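Local coordinates for protein putative acetyltransferase (Streptococcus mutans, PDB 4E2A) that probably transfers an acyl group, most likely acetyl from acetyl-CoA, to an acceptor not yet identified, as a member of the GNAT acetyltransferase family, at residues V162-W167 and L175-Y180; S115-Q120 and A125-R130. All coordinates share one frame; numbering follows the deposited sequence.

Contact 1: V162-W167 and L175-Y180; sequences VWLGVW and LLYAKY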
# COMPACT_ATOMS: atom_id res chain seq x y z
N VAL B 162 12.31 15.71 -8.36
CA VAL B 162 12.73 14.52 -7.63
C VAL B 162 11.83 14.47 -6.40
O VAL B 162 11.56 15.51 -5.78
CB VAL B 162 14.24 14.57 -7.27
CG1 VAL B 162 14.55 15.80 -6.44
CG2 VAL B 162 14.68 13.30 -6.53
N TRP B 163 11.32 13.29 -6.09
CA TRP B 163 10.42 13.12 -4.96
C TRP B 163 10.71 11.87 -4.13
O TRP B 163 11.38 10.94 -4.57
CB TRP B 163 8.96 13.11 -5.45
CG TRP B 163 8.59 11.89 -6.22
CD1 TRP B 163 8.83 11.66 -7.54
CD2 TRP B 163 7.90 10.73 -5.73
NE1 TRP B 163 8.32 10.44 -7.90
CE2 TRP B 163 7.76 9.85 -6.82
CE3 TRP B 163 7.40 10.37 -4.48
CZ2 TRP B 163 7.13 8.60 -6.68
CZ3 TRP B 163 6.77 9.13 -4.35
CH2 TRP B 163 6.65 8.26 -5.45
N LEU B 164 10.18 11.86 -2.92
CA LEU B 164 10.27 10.70 -2.06
C LEU B 164 9.11 10.71 -1.07
O LEU B 164 8.43 11.73 -0.91
CB LEU B 164 11.63 10.67 -1.34
CG LEU B 164 12.07 11.95 -0.62
CD1 LEU B 164 11.38 12.02 0.71
CD2 LEU B 164 13.59 11.94 -0.42
N GLY B 165 8.86 9.58 -0.43
CA GLY B 165 7.81 9.48 0.56
C GLY B 165 8.40 9.44 1.95
O GLY B 165 9.45 8.87 2.16
N VAL B 166 7.71 10.06 2.91
CA VAL B 166 8.14 10.03 4.30
C VAL B 166 6.93 9.85 5.21
O VAL B 166 5.86 10.40 4.95
CB VAL B 166 8.92 11.32 4.69
CG1 VAL B 166 8.01 12.54 4.59
CG2 VAL B 166 9.49 11.19 6.10
N TRP B 167 7.11 9.08 6.27
CA TRP B 167 6.05 8.80 7.24
C TRP B 167 5.66 10.08 7.98
O TRP B 167 6.52 10.78 8.52
CB TRP B 167 6.54 7.75 8.23
CG TRP B 167 5.50 7.31 9.22
CD1 TRP B 167 4.14 7.36 9.06
CD2 TRP B 167 5.73 6.74 10.51
NE1 TRP B 167 3.52 6.86 10.17
CE2 TRP B 167 4.48 6.48 11.09
CE3 TRP B 167 6.89 6.44 11.26
CZ2 TRP B 167 4.33 5.93 12.36
CZ3 TRP B 167 6.75 5.89 12.51
CH2 TRP B 167 5.48 5.64 13.05
N LEU B 175 12.63 17.08 8.55
CA LEU B 175 13.44 18.26 8.74
C LEU B 175 14.68 18.22 7.89
O LEU B 175 15.08 19.19 7.30
CB LEU B 175 13.78 18.36 10.23
CG LEU B 175 12.64 18.79 11.15
CD1 LEU B 175 13.11 19.01 12.58
CD2 LEU B 175 11.93 20.01 10.64
N LEU B 176 15.26 17.05 7.79
CA LEU B 176 16.41 16.86 6.98
C LEU B 176 16.12 17.11 5.50
O LEU B 176 16.83 17.84 4.87
CB LEU B 176 16.95 15.47 7.22
CG LEU B 176 18.29 15.22 6.57
CD1 LEU B 176 19.37 15.00 7.56
CD2 LEU B 176 18.21 14.12 5.64
N TYR B 177 15.07 16.47 4.99
CA TYR B 177 14.59 16.65 3.65
C TYR B 177 14.31 18.10 3.32
O TYR B 177 14.62 18.55 2.27
CB TYR B 177 13.35 15.78 3.44
CG TYR B 177 13.68 14.31 3.44
CD1 TYR B 177 14.81 13.85 2.86
CD2 TYR B 177 12.87 13.40 4.05
CE1 TYR B 177 15.11 12.54 2.88
CE2 TYR B 177 13.17 12.11 4.08
CZ TYR B 177 14.28 11.68 3.50
OH TYR B 177 14.53 10.39 3.55
N ALA B 178 13.75 18.82 4.26
CA ALA B 178 13.40 20.21 4.03
C ALA B 178 14.67 21.03 3.78
O ALA B 178 14.64 22.04 3.08
CB ALA B 178 12.61 20.77 5.20
N LYS B 179 15.80 20.58 4.32
CA LYS B 179 17.03 21.35 4.18
C LYS B 179 17.61 21.25 2.78
O LYS B 179 18.34 22.15 2.32
CB LYS B 179 18.07 20.95 5.23
CG LYS B 179 17.79 21.56 6.58
CD LYS B 179 18.97 21.35 7.53
CE LYS B 179 20.22 22.03 6.99
NZ LYS B 179 21.41 21.74 7.83
N TYR B 180 17.29 20.16 2.10
CA TYR B 180 17.69 19.98 0.71
C TYR B 180 16.70 20.63 -0.24
O TYR B 180 16.88 20.58 -1.46
CB TYR B 180 17.86 18.50 0.38
CG TYR B 180 19.15 17.91 0.92
CD1 TYR B 180 20.35 18.11 0.26
CD2 TYR B 180 19.15 17.18 2.10
CE1 TYR B 180 21.53 17.58 0.74
CE2 TYR B 180 20.32 16.64 2.60
CZ TYR B 180 21.50 16.85 1.91
OH TYR B 180 22.66 16.32 2.41
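Leu-164 and Tyr-177 make an apolar helix-on-sheet contact, in which strand 161-167 carries helix 171-179 on one of its faces. The two elements follow each other directly in the chain, and the nearest CA atoms, those of Val-166 and Tyr-177, are 9.3 Å apart, so it is the side chains that make the contact. Leu-164 and Val-166, two residues apart on the extended strand, turn their side chains to the helix, and one aromatic ring receives both.

Leu-164 brings its two methyls over the same face of the Tyr-177 ring. CD1 makes a CH-pi contact, 3.9 Å from the ring centroid and only 15° off the normal, while CD2 settles beside the other flank of the ring, 3.7 Å from Tyr-177 CE1. The isopropyl fork therefore spans the ring from its CE2 side to its CE1 side. It gets there with CG wedged between the backbone N and the carbonyl carbon (chi1 50°). Val-166 approaches differently: its CG2 lies at the ring edge, near the plane, in a looser contact of 4.3 Å to Tyr-177 CE2.

The neighbouring strand 195-205 contributes Leu-202, which touches both Val-166 and Tyr-177, and Phe-147 of helix 142-157 packs against Leu-164. The pair thus belongs to a larger hydrophobic layer beneath the helices. In several GNAT enzymes a tyrosine of the helix after this strand reaches toward the acetyl-CoA thiol, and Tyr-177 is consistent with that position.

No hydrogen bond crosses the interface. Dispersion and CH-pi attraction hold it, and the methyls on one face, with Val-166 at an edge, restrict the turning of the ring about its CB-CG bond.

Contact 2: S115-Q120 and A125-R130; sequences SSQTEQ and AFEIQR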
# COMPACT_ATOMS: atom_id res chain seq x y z
N SER B 115 7.72 4.72 -16.08
CA SER B 115 6.69 3.82 -15.56
C SER B 115 7.20 3.01 -14.36
O SER B 115 6.41 2.39 -13.65
CB SER B 115 6.19 2.87 -16.65
OG SER B 115 7.26 2.05 -17.11
N SER B 116 8.51 3.03 -14.13
CA SER B 116 9.08 2.27 -13.02
C SER B 116 8.92 2.95 -11.65
O SER B 116 9.24 2.36 -10.61
CB SER B 116 10.56 1.95 -13.29
OG SER B 116 10.67 1.09 -14.41
N GLN B 117 8.43 4.18 -11.63
CA GLN B 117 8.17 4.80 -10.35
C GLN B 117 7.12 3.97 -9.61
O GLN B 117 6.25 3.34 -10.23
CB GLN B 117 7.70 6.26 -10.51
CG GLN B 117 8.67 7.16 -11.29
CD GLN B 117 8.07 8.54 -11.56
OE1 GLN B 117 7.97 9.38 -10.66
NE2 GLN B 117 7.67 8.77 -12.79
N THR B 118 7.20 3.96 -8.29
CA THR B 118 6.26 3.19 -7.49
C THR B 118 4.85 3.75 -7.58
O THR B 118 3.88 3.02 -7.39
CB THR B 118 6.70 3.10 -6.01
OG1 THR B 118 6.71 4.41 -5.42
CG2 THR B 118 8.08 2.48 -5.89
N GLU B 119 4.75 5.05 -7.86
CA GLU B 119 3.46 5.72 -7.99
C GLU B 119 3.56 6.80 -9.05
O GLU B 119 4.58 7.48 -9.16
CB GLU B 119 3.02 6.34 -6.66
CG GLU B 119 2.67 5.31 -5.59
CD GLU B 119 2.39 5.94 -4.23
OE1 GLU B 119 2.88 7.06 -3.97
OE2 GLU B 119 1.67 5.30 -3.42
N GLN B 120 2.50 6.97 -9.84
CA GLN B 120 2.46 8.07 -10.79
C GLN B 120 1.79 9.27 -10.12
O GLN B 120 0.56 9.38 -10.10
CB GLN B 120 1.70 7.68 -12.06
CG GLN B 120 2.37 6.60 -12.89
CD GLN B 120 3.79 6.97 -13.32
OE1 GLN B 120 4.03 8.06 -13.84
NE2 GLN B 120 4.72 6.07 -13.08
N ALA B 125 9.08 13.28 -13.57
CA ALA B 125 9.60 13.10 -12.21
C ALA B 125 10.56 11.92 -12.06
O ALA B 125 10.54 10.98 -12.86
CB ALA B 125 8.45 12.99 -11.23
N PHE B 126 11.36 11.98 -10.99
CA PHE B 126 12.42 11.04 -10.63
C PHE B 126 12.24 10.70 -9.13
O PHE B 126 12.14 11.60 -8.30
CB PHE B 126 13.76 11.76 -10.89
CG PHE B 126 15.01 10.95 -10.63
CD1 PHE B 126 15.83 10.56 -11.70
CD2 PHE B 126 15.43 10.69 -9.35
CE1 PHE B 126 17.00 9.85 -11.48
CE2 PHE B 126 16.62 9.97 -9.12
CZ PHE B 126 17.41 9.56 -10.18
N GLU B 127 12.21 9.41 -8.80
CA GLU B 127 11.89 8.94 -7.46
C GLU B 127 13.12 8.36 -6.76
O GLU B 127 13.84 7.57 -7.33
CB GLU B 127 10.80 7.85 -7.53
CG GLU B 127 10.52 7.17 -6.18
CD GLU B 127 9.58 5.96 -6.29
OE1 GLU B 127 9.25 5.53 -7.41
OE2 GLU B 127 9.18 5.43 -5.24
N ILE B 128 13.35 8.77 -5.52
CA ILE B 128 14.35 8.09 -4.69
C ILE B 128 13.57 7.10 -3.83
O ILE B 128 12.82 7.50 -2.93
CB ILE B 128 15.17 9.08 -3.85
CG1 ILE B 128 15.84 10.12 -4.76
CG2 ILE B 128 16.23 8.33 -3.05
CD1 ILE B 128 16.30 11.39 -4.01
N GLN B 129 13.72 5.81 -4.13
CA GLN B 129 12.86 4.76 -3.56
C GLN B 129 13.48 4.08 -2.33
O GLN B 129 12.80 3.89 -1.32
CB GLN B 129 12.51 3.69 -4.61
CG GLN B 129 11.52 2.61 -4.10
CD GLN B 129 11.53 1.32 -4.94
OE1 GLN B 129 11.93 1.32 -6.11
NE2 GLN B 129 11.08 0.22 -4.34
N ARG B 130 14.75 3.69 -2.45
CA ARG B 130 15.45 2.96 -1.40
C ARG B 130 16.83 3.53 -1.09
O ARG B 130 17.62 3.80 -2.00
CB ARG B 130 15.67 1.48 -1.80
CG ARG B 130 14.44 0.60 -1.75
CD ARG B 130 14.78 -0.84 -2.21
NE ARG B 130 13.54 -1.59 -2.35
CZ ARG B 130 13.34 -2.56 -3.23
NH1 ARG B 130 14.32 -2.93 -4.06
NH2 ARG B 130 12.16 -3.17 -3.26
O HOH W 1 6.76 11.32 -13.77
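Gln-117 and Thr-118, in the loop that leads from strand 104-113 to strand 125-133, lie against Ala-125, Glu-127 and Gln-129 of that second strand. Gln-117 shows how the loop is fitted. Its CB stands 3.5 Å from Glu-127 OE1, and from there the chain runs on extended (chi2 173°) alongside the strand to its amide. There CD passes 3.7 Å from Ala-125 O, and OE1 rests at 3.7 Å from Ala-125 CB while accepting a hydrogen bond from the indole NE1 of Trp-163. NE2 donates to Gly-114 O and also to a water, 2.9 Å away, which in turn accepts from Ala-125 N. Both ends of this buried amide are thus satisfied, and the water ties loop to strand where they do not bond directly.

Thr-118 and Glu-127 supply the direct polar link. The side chains cross nearly at right angles, and the carboxylate is held by both of its oxygens. Thr-118 N lies 2.7 Å from Glu-127 OE1, whose syn lone pair accepts an almost straight bond (167°). Thr-118 OG1 donates to Glu-127 OE2, also 2.7 Å, on the syn side but 30° out of the carboxylate plane. Two donors from one residue fix the rotation of the carboxylate. Farther along the strand, the CG2 methyl of Thr-118 packs 3.8 Å from CD of Gln-129, whose OE1 is hydrogen-bonded to Lys-110.

Gln-129 and Arg-130 together face Lys-110, forming a classic beta bulge. A bulge in this fourth strand is a hallmark of the GNAT fold, where it helps expose backbone groups to acetyl-CoA, and the loop packed across the strand probably borders the same active-site region.

Both contacts are largely buried and lean on the same mixed sheet, whose parallel neighbours 125-133 and 161-167 are joined by Trp-163 N to Phe-126 O (2.9 Å). Contact 1 is wholly apolar and seats a helix on strand 161-167. Contact 2 is mainly polar, holds a loop over strand 125-133, and reaches the exposed Thr-118. Trp-163, between them, turns its indole to the loop, while Leu-164, the next residue, turns to the helix, so the two contacts use opposite faces. Beyond Trp-163 the strands diverge, consistent with the V-shaped opening in which GNAT proteins receive acetyl-CoA.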